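Local coordinates for protein diaminopimelate decarboxylase (Aquifex aeolicus, PDB 2P3E) that probably catalyses the decarboxylation of meso-diaminopimelate to L-lysine and carbon dioxide with pyridoxal 5'-phosphate as cofactor, the last step of lysine synthesis by the diaminopimelate pathway, at residues B[297-300]-B[305-308]; B[334-339]-B[365-370]; B[117-120]-B[126-129]; B[134-139]-B[187-192]; B[67-72]-B[391-396]. All coordinates share one frame; numbering follows the deposited sequence.

Contact 1 of 5, residues B[297-300]-B[305-308]; sequences FLKD and HFII
A beta hairpin joins 297-300 to 305-308, with Phe-297 facing Ile-308 and Lys-299 facing Phe-306 as antiparallel hydrogen-bonded pairs. Each pair is closed by two backbone N-H...O bonds, the shortest being that in which Ile-308 N donates to Phe-297 O at 2.7 Å. The non-hydrogen-bonded pair Asp-300 and His-305 is joined through side chains instead. Because CG of His-305 stands anti to its backbone N (chi1 -174°), the imidazole leans across to the other strand, where ND1 donates to Asp-300 OD1 over 2.6 Å. The oxygen sits at the ring edge and is met on its syn side, with carboxylate and ring turned 44° from one another. On the same face Leu-298 rests CB against CE1 of His-305 (3.9 Å) and lies side by side with Ile-307, CD2 to CG1 at 3.9 Å. The opposite face carries Phe-297, whose CB meets Ile-308 CD1 at 4.0 Å, and Lys-299, whose amino group reaches the backbone carbonyls of Glu-130, Lys-175 and Gly-177 of the second subunit. Strand 304-309 has strand 338-344 as its parallel neighbour, bonded through Asp-342 and Val-344, so the hairpin is built into the mixed sheet while its Phe-297 and Lys-299 face packs on the dimer partner.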
# COMPACT_ATOMS: atom_id res chain seq x y z
N PHE B 297 -10.94 20.78 -0.19
CA PHE B 297 -11.63 21.46 -1.29
C PHE B 297 -12.97 20.81 -1.61
O PHE B 297 -13.14 19.60 -1.43
CB PHE B 297 -10.79 21.47 -2.58
CG PHE B 297 -9.41 22.03 -2.41
CD1 PHE B 297 -9.21 23.40 -2.35
CD2 PHE B 297 -8.32 21.18 -2.31
CE1 PHE B 297 -7.90 23.92 -2.18
CE2 PHE B 297 -7.03 21.69 -2.15
CZ PHE B 297 -6.83 23.06 -2.09
N LEU B 298 -13.92 21.63 -2.07
CA LEU B 298 -15.11 21.16 -2.78
C LEU B 298 -14.96 21.52 -4.24
O LEU B 298 -14.48 22.61 -4.57
CB LEU B 298 -16.40 21.79 -2.23
CG LEU B 298 -16.66 21.68 -0.72
CD1 LEU B 298 -17.90 22.49 -0.34
CD2 LEU B 298 -16.82 20.22 -0.25
N LYS B 299 -15.38 20.61 -5.12
CA LYS B 299 -15.24 20.78 -6.56
C LYS B 299 -16.41 20.08 -7.25
O LYS B 299 -16.69 18.90 -6.98
CB LYS B 299 -13.91 20.16 -7.02
CG LYS B 299 -13.84 19.83 -8.48
CD LYS B 299 -12.46 19.40 -8.89
CE LYS B 299 -12.36 19.33 -10.41
NZ LYS B 299 -10.97 18.95 -10.85
N ASP B 300 -17.09 20.80 -8.14
CA ASP B 300 -18.12 20.20 -8.99
C ASP B 300 -17.61 20.04 -10.41
O ASP B 300 -16.98 20.93 -10.99
CB ASP B 300 -19.43 21.01 -8.98
CG ASP B 300 -20.07 21.08 -7.60
OD1 ASP B 300 -20.15 20.05 -6.91
OD2 ASP B 300 -20.52 22.16 -7.19
N HIS B 305 -20.38 15.95 -7.42
CA HIS B 305 -19.84 16.74 -6.33
C HIS B 305 -18.66 15.96 -5.75
O HIS B 305 -18.80 14.80 -5.37
CB HIS B 305 -20.91 17.02 -5.27
CG HIS B 305 -20.46 17.95 -4.18
ND1 HIS B 305 -19.88 19.18 -4.43
CD2 HIS B 305 -20.54 17.85 -2.83
CE1 HIS B 305 -19.60 19.78 -3.28
NE2 HIS B 305 -20.01 19.00 -2.29
N PHE B 306 -17.49 16.60 -5.70
CA PHE B 306 -16.31 16.04 -5.06
C PHE B 306 -16.03 16.77 -3.75
O PHE B 306 -16.05 18.02 -3.70
CB PHE B 306 -15.09 16.10 -5.99
CG PHE B 306 -15.24 15.29 -7.25
CD1 PHE B 306 -14.81 13.96 -7.31
CD2 PHE B 306 -15.79 15.85 -8.40
CE1 PHE B 306 -14.94 13.22 -8.48
CE2 PHE B 306 -15.93 15.11 -9.57
CZ PHE B 306 -15.49 13.79 -9.61
N ILE B 307 -15.78 15.99 -2.71
CA ILE B 307 -15.33 16.49 -1.42
C ILE B 307 -13.89 15.96 -1.28
O ILE B 307 -13.68 14.77 -1.07
CB ILE B 307 -16.22 15.97 -0.27
CG1 ILE B 307 -17.68 16.47 -0.45
CG2 ILE B 307 -15.66 16.37 1.10
CD1 ILE B 307 -18.67 15.94 0.58
N ILE B 308 -12.93 16.87 -1.42
CA ILE B 308 -11.51 16.48 -1.41
C ILE B 308 -10.96 16.64 -0.00
O ILE B 308 -11.05 17.73 0.58
CB ILE B 308 -10.69 17.32 -2.44
CG1 ILE B 308 -11.29 17.15 -3.84
CG2 ILE B 308 -9.19 16.92 -2.40
CD1 ILE B 308 -10.85 18.20 -4.88

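Contact 2 of 5, residues B[334-339]-B[365-370]; sequences KERKKV and RGEYLA
A surface salt bridge between Arg-336 and Glu-367 ties together the loops that lead into strands 338-344 and 368-371 of the mixed sheet. The two side chains come from opposite directions and meet end-on: NH1 of Arg-336 donates to OE2 of Glu-367 at 2.7 Å, and NH2 donates to OE1 at 3.2 Å. A further bond from Arg-336 NH1 to Glu-367 OE1, also 3.2 Å, is weak. Guanidinium and carboxylate are nearly coplanar, 24° apart, and both oxygens are approached on their syn sides, which is the usual two-nitrogen grip of arginine on a carboxylate. The arginine chain is extended as far as CD and then bends at chi3 (-71°), which swings the guanidinium edge onto the acid. Lys-334 lays its aliphatic CD over the centre of one guanidinium face, 3.8 Å above the plane, while its NZ stays 4.5 Å from Glu-367 OE2, beyond a salt bridge. Second partners hold both ends: Arg-336 NH2 also forms a salt bridge with Glu-361, whose OE2 accepts from Lys-334 N, and Glu-367 OE2 accepts from the backbone N of Gln-364. Exchanging Arg-336 for a methionine would probably leave the carboxylates of Glu-367 and Glu-361 without their shared counter-charge and remove the flat group on which Lys-334 lies. One guanidinium thus serves two carboxylates, and both its charge and the solvent at this surface would favour the ionised form of the acids.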
# COMPACT_ATOMS: atom_id res chain seq x y z
N LYS B 334 -24.89 19.62 11.48
CA LYS B 334 -25.37 21.01 11.44
C LYS B 334 -26.76 21.21 10.82
O LYS B 334 -27.06 22.31 10.33
CB LYS B 334 -24.36 21.90 10.71
CG LYS B 334 -23.19 22.36 11.56
CD LYS B 334 -22.18 23.10 10.72
CE LYS B 334 -21.04 23.61 11.59
NZ LYS B 334 -20.00 24.29 10.76
N GLU B 335 -27.60 20.18 10.83
CA GLU B 335 -28.94 20.26 10.21
C GLU B 335 -28.85 20.97 8.86
O GLU B 335 -29.38 22.08 8.66
CB GLU B 335 -29.97 20.92 11.14
CG GLU B 335 -30.35 20.07 12.36
N ARG B 336 -28.11 20.34 7.95
CA ARG B 336 -27.96 20.81 6.59
C ARG B 336 -28.54 19.76 5.65
O ARG B 336 -28.81 18.62 6.06
CB ARG B 336 -26.48 21.01 6.27
CG ARG B 336 -25.80 22.09 7.07
CD ARG B 336 -24.31 21.98 6.92
NE ARG B 336 -23.76 20.81 7.61
CZ ARG B 336 -22.46 20.59 7.78
NH1 ARG B 336 -21.57 21.46 7.29
NH2 ARG B 336 -22.04 19.51 8.42
N LYS B 337 -28.72 20.14 4.39
CA LYS B 337 -29.11 19.21 3.33
C LYS B 337 -27.98 18.18 3.11
O LYS B 337 -26.79 18.46 3.34
CB LYS B 337 -29.36 20.01 2.04
CG LYS B 337 -29.95 19.23 0.87
CD LYS B 337 -30.05 20.12 -0.37
CE LYS B 337 -28.67 20.51 -0.90
NZ LYS B 337 -28.65 21.71 -1.80
N LYS B 338 -28.36 16.98 2.69
CA LYS B 338 -27.38 15.96 2.30
C LYS B 338 -27.15 16.03 0.80
O LYS B 338 -28.05 16.40 0.03
CB LYS B 338 -27.85 14.57 2.71
CG LYS B 338 -27.81 14.31 4.22
CD LYS B 338 -27.83 12.81 4.48
CE LYS B 338 -27.72 12.46 5.95
NZ LYS B 338 -27.46 10.99 6.08
N VAL B 339 -25.93 15.70 0.37
CA VAL B 339 -25.61 15.64 -1.04
C VAL B 339 -25.00 14.28 -1.37
O VAL B 339 -24.47 13.60 -0.49
CB VAL B 339 -24.62 16.77 -1.49
CG1 VAL B 339 -25.33 18.12 -1.49
CG2 VAL B 339 -23.34 16.79 -0.60
N ARG B 365 -14.91 23.32 3.51
CA ARG B 365 -13.47 23.34 3.71
C ARG B 365 -13.17 23.61 5.19
O ARG B 365 -13.75 24.52 5.79
CB ARG B 365 -12.82 24.40 2.81
CG ARG B 365 -11.34 24.64 3.09
CD ARG B 365 -10.61 25.32 1.91
NE ARG B 365 -9.16 25.03 1.92
CZ ARG B 365 -8.28 25.80 2.53
NH1 ARG B 365 -8.71 26.88 3.16
NH2 ARG B 365 -6.98 25.53 2.52
N GLY B 366 -12.30 22.80 5.79
CA GLY B 366 -11.89 22.97 7.18
C GLY B 366 -12.63 22.04 8.15
O GLY B 366 -12.14 21.76 9.25
N GLU B 367 -13.80 21.56 7.74
CA GLU B 367 -14.57 20.63 8.57
C GLU B 367 -13.93 19.24 8.56
O GLU B 367 -13.24 18.90 7.61
CB GLU B 367 -15.99 20.48 8.05
CG GLU B 367 -16.93 21.58 8.45
CD GLU B 367 -18.35 21.23 8.10
OE1 GLU B 367 -18.95 20.32 8.74
OE2 GLU B 367 -18.86 21.86 7.18
N TYR B 368 -14.19 18.46 9.61
CA TYR B 368 -13.66 17.10 9.70
C TYR B 368 -14.72 16.02 9.44
O TYR B 368 -15.90 16.21 9.80
CB TYR B 368 -13.04 16.87 11.09
CG TYR B 368 -12.02 17.90 11.48
CD1 TYR B 368 -10.72 17.85 10.96
CD2 TYR B 368 -12.35 18.94 12.37
CE1 TYR B 368 -9.77 18.82 11.33
CE2 TYR B 368 -11.41 19.91 12.73
CZ TYR B 368 -10.13 19.85 12.21
OH TYR B 368 -9.19 20.78 12.58
N LEU B 369 -14.29 14.91 8.84
CA LEU B 369 -15.14 13.73 8.65
C LEU B 369 -14.54 12.54 9.43
O LEU B 369 -13.32 12.48 9.63
CB LEU B 369 -15.22 13.36 7.16
CG LEU B 369 -15.71 14.44 6.17
CD1 LEU B 369 -15.70 13.93 4.72
CD2 LEU B 369 -17.11 14.87 6.58
N ALA B 370 -15.40 11.63 9.88
CA ALA B 370 -15.00 10.37 10.50
C ALA B 370 -15.31 9.20 9.59
O ALA B 370 -16.46 8.99 9.19
CB ALA B 370 -15.69 10.19 11.86

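Contact 3 of 5, residues B[117-120]-B[126-129]; sequences TDAV and MFNV
At chi1 -68° the ring of Phe-127 is directed toward helix 113-121, CG lying opposite the carbonyl carbon, and chi2 of -93° turns it about perpendicular to the CA-CB-CG plane. On the helix, Val-120 has CG1 anti to the backbone N (chi1 168°), which leaves CG2 as the branch that faces the ring. The far end of the phenyl group then enters the angle between two consecutive helix residues. CZ touches Ala-119 CB at 3.5 Å and Val-120 CG2 at the same 3.5 Å, while CE1 lies 3.6 Å from Ala-119 CB and CE2 3.8 Å from Val-120 CG2. The two methyls lie on opposite sides of the ring plane, each approaching obliquely, and the backbone N of Val-120 meets the ring edge in its plane between them. Val-120 crosses the phenylalanine side chain at about a right angle. The side-chain contacts are apolar and the three residues buried; between 117-120 and 126-129 the contact is van der Waals packing, with no hydrogen bond. The strand and helix belong to the beta-alpha-beta unit made of strand 104-106, helix 113-121 and strand 126-129, one step of the parallel barrel of the pyridoxal-binding domain. Strand 126-129 runs between strands 104-106 and 149-156, with Phe-127 bonded through its backbone to Arg-150 and Ala-152. Beside helix 113-121 runs helix 132-145, whose Leu-138 and Leu-145 pack on Val-120.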
# COMPACT_ATOMS: atom_id res chain seq x y z
N THR B 117 14.08 -19.80 11.66
CA THR B 117 15.10 -20.00 12.70
C THR B 117 14.75 -19.26 13.99
O THR B 117 14.81 -19.84 15.08
CB THR B 117 16.53 -19.59 12.22
OG1 THR B 117 16.83 -20.26 10.99
CG2 THR B 117 17.60 -20.01 13.24
N ASP B 118 14.35 -18.00 13.85
CA ASP B 118 13.95 -17.18 15.00
C ASP B 118 12.75 -17.77 15.75
O ASP B 118 12.73 -17.78 16.99
CB ASP B 118 13.66 -15.75 14.55
CG ASP B 118 14.92 -14.98 14.18
OD1 ASP B 118 16.05 -15.51 14.35
OD2 ASP B 118 14.78 -13.84 13.71
N ALA B 119 11.75 -18.24 15.01
CA ALA B 119 10.55 -18.78 15.63
C ALA B 119 10.83 -20.13 16.32
O ALA B 119 10.34 -20.38 17.40
CB ALA B 119 9.42 -18.91 14.61
N VAL B 120 11.61 -20.98 15.68
CA VAL B 120 11.98 -22.28 16.29
C VAL B 120 12.75 -22.00 17.57
O VAL B 120 12.42 -22.53 18.63
CB VAL B 120 12.78 -23.18 15.30
CG1 VAL B 120 13.39 -24.38 16.02
CG2 VAL B 120 11.86 -23.65 14.18
N MET B 126 3.21 -23.31 18.08
CA MET B 126 2.89 -24.11 16.92
C MET B 126 3.13 -23.37 15.61
O MET B 126 2.75 -22.21 15.47
CB MET B 126 1.41 -24.49 17.03
CG MET B 126 0.91 -25.53 16.08
SD MET B 126 -0.66 -26.12 16.72
CE MET B 126 -1.87 -24.91 16.14
N PHE B 127 3.76 -24.06 14.66
CA PHE B 127 3.79 -23.65 13.25
C PHE B 127 2.59 -24.24 12.51
O PHE B 127 2.38 -25.48 12.51
CB PHE B 127 5.07 -24.14 12.58
CG PHE B 127 6.32 -23.48 13.07
CD1 PHE B 127 6.82 -22.34 12.44
CD2 PHE B 127 6.98 -23.97 14.20
CE1 PHE B 127 7.98 -21.72 12.92
CE2 PHE B 127 8.14 -23.35 14.69
CZ PHE B 127 8.64 -22.24 14.04
N ASN B 128 1.80 -23.37 11.89
CA ASN B 128 0.74 -23.81 10.99
C ASN B 128 1.30 -23.90 9.58
O ASN B 128 1.49 -22.89 8.89
CB ASN B 128 -0.50 -22.90 11.08
CG ASN B 128 -1.17 -22.99 12.43
OD1 ASN B 128 -1.27 -24.08 13.02
ND2 ASN B 128 -1.64 -21.86 12.94
N VAL B 129 1.57 -25.14 9.17
CA VAL B 129 2.37 -25.43 8.02
C VAL B 129 1.54 -25.41 6.74
O VAL B 129 0.44 -25.98 6.67
CB VAL B 129 3.16 -26.78 8.19
CG1 VAL B 129 3.89 -27.13 6.94
CG2 VAL B 129 4.18 -26.66 9.33

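Contact 4 of 5, residues B[134-139]-B[187-192]; sequences ELDVLN and YEYASK
Tyr-189, Leu-135 and Asp-136 carry the join between helices 132-145 and 183-191. With chi1 of Tyr-189 at -178°, CG lies trans to the amide N and the phenol is carried toward the neighbouring helix, where OH donates to OD1 of Asp-136 at 2.7 Å on the syn lone pair, the side of the other carboxylate oxygen. That oxygen lies at the edge of the ring, in its plane, while the carboxylate is turned 68° from it. Beneath this polar link Leu-135 slides past Tyr-189 in the opposite sense, CD1 to CD2 at 4.0 Å, and its other methyl, CD2, meets CB of Ala-190, also at 4.0 Å. A phenylalanine in place of Tyr-189 would probably keep the touch on Leu-135 but leave the Asp-136 carboxylate without its hydroxyl donor. Leu-135 turns inward as well, onto Val-129, Ile-151 and Ile-153 of the strands. The axes of 134-139 and 187-191 approach to 10.8 Å, 20° from parallel; such side-by-side helices with a common sense, laid over parallel strands, are characteristic of the outer helical layer of an alpha/beta (TIM) barrel.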
# COMPACT_ATOMS: atom_id res chain seq x y z
N GLU B 134 8.05 -26.96 3.34
CA GLU B 134 8.13 -26.28 4.63
C GLU B 134 8.35 -27.27 5.78
O GLU B 134 9.11 -26.98 6.69
CB GLU B 134 6.90 -25.39 4.89
CG GLU B 134 6.93 -24.64 6.23
CD GLU B 134 5.65 -23.88 6.55
OE1 GLU B 134 4.85 -23.63 5.62
OE2 GLU B 134 5.43 -23.54 7.75
N LEU B 135 7.68 -28.42 5.75
CA LEU B 135 7.96 -29.49 6.72
C LEU B 135 9.46 -29.88 6.75
O LEU B 135 10.05 -29.95 7.81
CB LEU B 135 7.08 -30.72 6.44
CG LEU B 135 5.56 -30.60 6.66
CD1 LEU B 135 4.82 -31.79 6.06
CD2 LEU B 135 5.25 -30.47 8.12
N ASP B 136 10.03 -30.11 5.57
CA ASP B 136 11.44 -30.50 5.40
C ASP B 136 12.38 -29.40 5.90
O ASP B 136 13.36 -29.67 6.63
CB ASP B 136 11.71 -30.78 3.92
CG ASP B 136 11.07 -32.06 3.43
OD1 ASP B 136 10.90 -32.98 4.25
OD2 ASP B 136 10.73 -32.14 2.23
N VAL B 137 12.07 -28.16 5.51
CA VAL B 137 12.83 -26.98 5.92
C VAL B 137 12.80 -26.77 7.42
O VAL B 137 13.86 -26.61 8.05
CB VAL B 137 12.34 -25.69 5.18
CG1 VAL B 137 13.02 -24.44 5.77
CG2 VAL B 137 12.61 -25.80 3.69
N LEU B 138 11.59 -26.77 8.01
CA LEU B 138 11.44 -26.67 9.46
C LEU B 138 12.18 -27.78 10.20
O LEU B 138 12.79 -27.55 11.25
CB LEU B 138 9.96 -26.74 9.87
CG LEU B 138 9.14 -25.50 10.16
CD1 LEU B 138 7.78 -25.98 10.66
CD2 LEU B 138 9.81 -24.58 11.19
N ASN B 139 12.10 -28.99 9.65
CA ASN B 139 12.77 -30.15 10.25
C ASN B 139 14.30 -29.95 10.21
O ASN B 139 15.00 -30.23 11.19
CB ASN B 139 12.37 -31.43 9.52
CG ASN B 139 12.96 -32.68 10.16
OD1 ASN B 139 12.69 -32.98 11.32
ND2 ASN B 139 13.75 -33.42 9.38
N TYR B 187 0.39 -35.59 7.33
CA TYR B 187 0.60 -35.96 8.74
C TYR B 187 1.46 -37.22 8.85
O TYR B 187 2.36 -37.30 9.70
CB TYR B 187 -0.74 -36.15 9.47
CG TYR B 187 -1.31 -34.85 9.98
CD1 TYR B 187 -2.30 -34.17 9.26
CD2 TYR B 187 -0.85 -34.29 11.16
CE1 TYR B 187 -2.81 -32.96 9.72
CE2 TYR B 187 -1.36 -33.08 11.64
CZ TYR B 187 -2.33 -32.42 10.91
OH TYR B 187 -2.83 -31.22 11.38
N GLU B 188 1.19 -38.17 7.97
CA GLU B 188 2.01 -39.39 7.88
C GLU B 188 3.46 -39.07 7.50
O GLU B 188 4.38 -39.59 8.12
CB GLU B 188 1.39 -40.39 6.90
CG GLU B 188 0.11 -41.07 7.43
CD GLU B 188 0.35 -41.94 8.68
OE1 GLU B 188 1.53 -42.26 8.97
OE2 GLU B 188 -0.65 -42.30 9.37
N TYR B 189 3.63 -38.18 6.53
CA TYR B 189 4.94 -37.73 6.11
C TYR B 189 5.68 -37.03 7.25
O TYR B 189 6.85 -37.34 7.54
CB TYR B 189 4.84 -36.82 4.88
CG TYR B 189 6.19 -36.35 4.37
CD1 TYR B 189 6.94 -37.16 3.51
CD2 TYR B 189 6.72 -35.12 4.76
CE1 TYR B 189 8.19 -36.75 3.06
CE2 TYR B 189 7.96 -34.69 4.31
CZ TYR B 189 8.69 -35.52 3.46
OH TYR B 189 9.93 -35.13 3.01
N ALA B 190 4.99 -36.11 7.92
CA ALA B 190 5.56 -35.35 9.03
C ALA B 190 5.94 -36.22 10.24
O ALA B 190 6.85 -35.86 10.99
CB ALA B 190 4.61 -34.22 9.46
N SER B 191 5.25 -37.34 10.44
CA SER B 191 5.56 -38.23 11.57
C SER B 191 6.95 -38.87 11.45
O SER B 191 7.52 -39.32 12.46
CB SER B 191 4.51 -39.34 11.70
OG SER B 191 4.70 -40.31 10.69
N LYS B 192 7.48 -38.90 10.23
CA LYS B 192 8.78 -39.51 9.96
C LYS B 192 9.93 -38.51 10.07
O LYS B 192 11.09 -38.88 9.93
CB LYS B 192 8.77 -40.21 8.59
CG LYS B 192 7.82 -41.41 8.53
CD LYS B 192 8.04 -42.25 7.30
CE LYS B 192 7.16 -41.83 6.14
NZ LYS B 192 5.80 -42.43 6.25

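Contact 5 of 5, residues B[67-72]-B[391-396]; sequences NFNPHL and AAEVLV
Leu-72 packs its CD2 over CD1 of Leu-395 at 3.7 Å, the two side chains sliding past each other in opposite directions. This joins the start of helix 70-78, in the TIM barrel of the pyridoxal-binding domain, to strand 392-397 of the beta domain, the two-domain architecture of class-II decarboxylases. Beside the leucines the link is polar and buried. Asn-69 is the N-cap of the helix: its OD1 accepts from the backbone N of His-71 and of Leu-72, both weakly, while its ND2 turns the other way and donates to Glu-393 OE1 at 2.9 Å with a nearly straight bond (164°). The amide's own plane contains the acceptor, yet OE1 is met from above the carboxylate plane, 53° out of it. ND2 has a second acceptor in Ile-404 O, and OE2 of Glu-393 is also hydrogen-bonded to Tyr-39 OH. Just ahead of the cap, OD1 of Asn-67 accepts from Asn-69 N at 3.0 Å, an Asx turn that shapes the approach to the helix. One water completes the bridge, donating to Asn-67 OD1 at 2.7 Å and to Glu-393 OE2 at 2.7 Å.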
# COMPACT_ATOMS: atom_id res chain seq x y z
N ASN B 67 -3.50 -5.13 12.61
CA ASN B 67 -3.00 -3.88 13.20
C ASN B 67 -1.78 -4.17 14.06
O ASN B 67 -1.88 -4.91 15.04
CB ASN B 67 -4.08 -3.22 14.08
CG ASN B 67 -3.76 -1.76 14.40
OD1 ASN B 67 -2.64 -1.44 14.83
ND2 ASN B 67 -4.72 -0.88 14.17
N PHE B 68 -0.63 -3.59 13.69
CA PHE B 68 0.63 -3.87 14.34
C PHE B 68 1.07 -2.84 15.37
O PHE B 68 2.20 -2.91 15.84
CB PHE B 68 1.78 -4.16 13.32
CG PHE B 68 2.00 -3.08 12.30
CD1 PHE B 68 2.51 -1.83 12.68
CD2 PHE B 68 1.72 -3.31 10.95
CE1 PHE B 68 2.72 -0.82 11.73
CE2 PHE B 68 1.93 -2.32 9.99
CZ PHE B 68 2.42 -1.06 10.38
N ASN B 69 0.21 -1.89 15.74
CA ASN B 69 0.67 -0.88 16.70
C ASN B 69 1.06 -1.57 18.00
O ASN B 69 0.24 -2.28 18.58
CB ASN B 69 -0.41 0.20 16.95
CG ASN B 69 0.08 1.29 17.91
OD1 ASN B 69 0.31 1.03 19.09
ND2 ASN B 69 0.26 2.50 17.40
N PRO B 70 2.31 -1.38 18.46
CA PRO B 70 2.76 -2.18 19.60
C PRO B 70 2.01 -1.89 20.90
O PRO B 70 1.88 -2.80 21.73
CB PRO B 70 4.25 -1.85 19.75
CG PRO B 70 4.50 -0.64 18.92
CD PRO B 70 3.36 -0.48 17.95
N HIS B 71 1.52 -0.67 21.07
CA HIS B 71 0.71 -0.34 22.25
C HIS B 71 -0.64 -1.06 22.22
O HIS B 71 -1.15 -1.50 23.26
CB HIS B 71 0.55 1.18 22.41
CG HIS B 71 1.86 1.91 22.47
ND1 HIS B 71 2.67 1.89 23.59
CD2 HIS B 71 2.54 2.63 21.54
CE1 HIS B 71 3.77 2.59 23.36
NE2 HIS B 71 3.72 3.04 22.11
N LEU B 72 -1.23 -1.20 21.03
CA LEU B 72 -2.48 -1.93 20.92
C LEU B 72 -2.27 -3.43 21.15
O LEU B 72 -3.11 -4.09 21.79
CB LEU B 72 -3.14 -1.67 19.55
CG LEU B 72 -3.49 -0.20 19.24
CD1 LEU B 72 -4.08 -0.05 17.83
CD2 LEU B 72 -4.46 0.40 20.28
N ALA B 391 -0.25 8.87 9.18
CA ALA B 391 -1.04 9.56 10.19
C ALA B 391 -0.52 9.29 11.60
O ALA B 391 0.08 8.24 11.86
CB ALA B 391 -2.48 9.08 10.10
N ALA B 392 -0.80 10.24 12.51
CA ALA B 392 -0.66 9.97 13.95
C ALA B 392 -1.75 8.95 14.35
O ALA B 392 -2.79 8.85 13.69
CB ALA B 392 -0.81 11.26 14.76
N GLU B 393 -1.47 8.20 15.42
CA GLU B 393 -2.45 7.31 16.02
C GLU B 393 -2.63 7.65 17.52
O GLU B 393 -1.67 7.78 18.25
CB GLU B 393 -2.00 5.86 15.89
CG GLU B 393 -1.99 5.31 14.44
CD GLU B 393 -1.59 3.82 14.39
OE1 GLU B 393 -0.44 3.47 14.78
OE2 GLU B 393 -2.42 2.99 13.95
N VAL B 394 -3.88 7.77 17.96
CA VAL B 394 -4.16 8.08 19.37
C VAL B 394 -5.12 7.03 19.92
O VAL B 394 -5.93 6.48 19.19
CB VAL B 394 -4.77 9.50 19.55
CG1 VAL B 394 -3.74 10.58 19.15
CG2 VAL B 394 -6.01 9.68 18.72
N LEU B 395 -4.98 6.75 21.21
CA LEU B 395 -5.80 5.77 21.91
C LEU B 395 -6.57 6.47 23.04
O LEU B 395 -5.96 7.06 23.96
CB LEU B 395 -4.93 4.67 22.50
CG LEU B 395 -5.58 3.56 23.36
CD1 LEU B 395 -6.45 2.66 22.50
CD2 LEU B 395 -4.50 2.77 24.06
N VAL B 396 -7.89 6.43 22.96
CA VAL B 396 -8.76 7.09 23.92
C VAL B 396 -9.25 6.07 24.96
O VAL B 396 -9.51 4.92 24.62
CB VAL B 396 -9.94 7.78 23.23
CG1 VAL B 396 -10.79 8.51 24.25
CG2 VAL B 396 -9.45 8.80 22.21
O HOH W 1 -1.52 0.51 13.38

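Overall arrangement
The five contacts fall into three regions of a two-domain chain. Contacts 3 and 4 share the barrel, their centres about 12 Å apart; strand 126-129 is followed in the chain by helix 132-145, whose Leu-138 packs on Phe-127. Contacts 1 and 2, centres also about 12 Å apart, touch through His-305 and Val-339 in the mixed sheet; the centres of contacts 1 and 3 are about 50 Å apart. Contact 5 reaches that same sheet and joins it to the barrel; the 318 residues between its segments hold contacts 3, 4, 1 and 2. Contacts 1, 4 and 5 also meet the second subunit, as does Arg-365 of contact 2, so barrel and sheet adjoin across the homodimer.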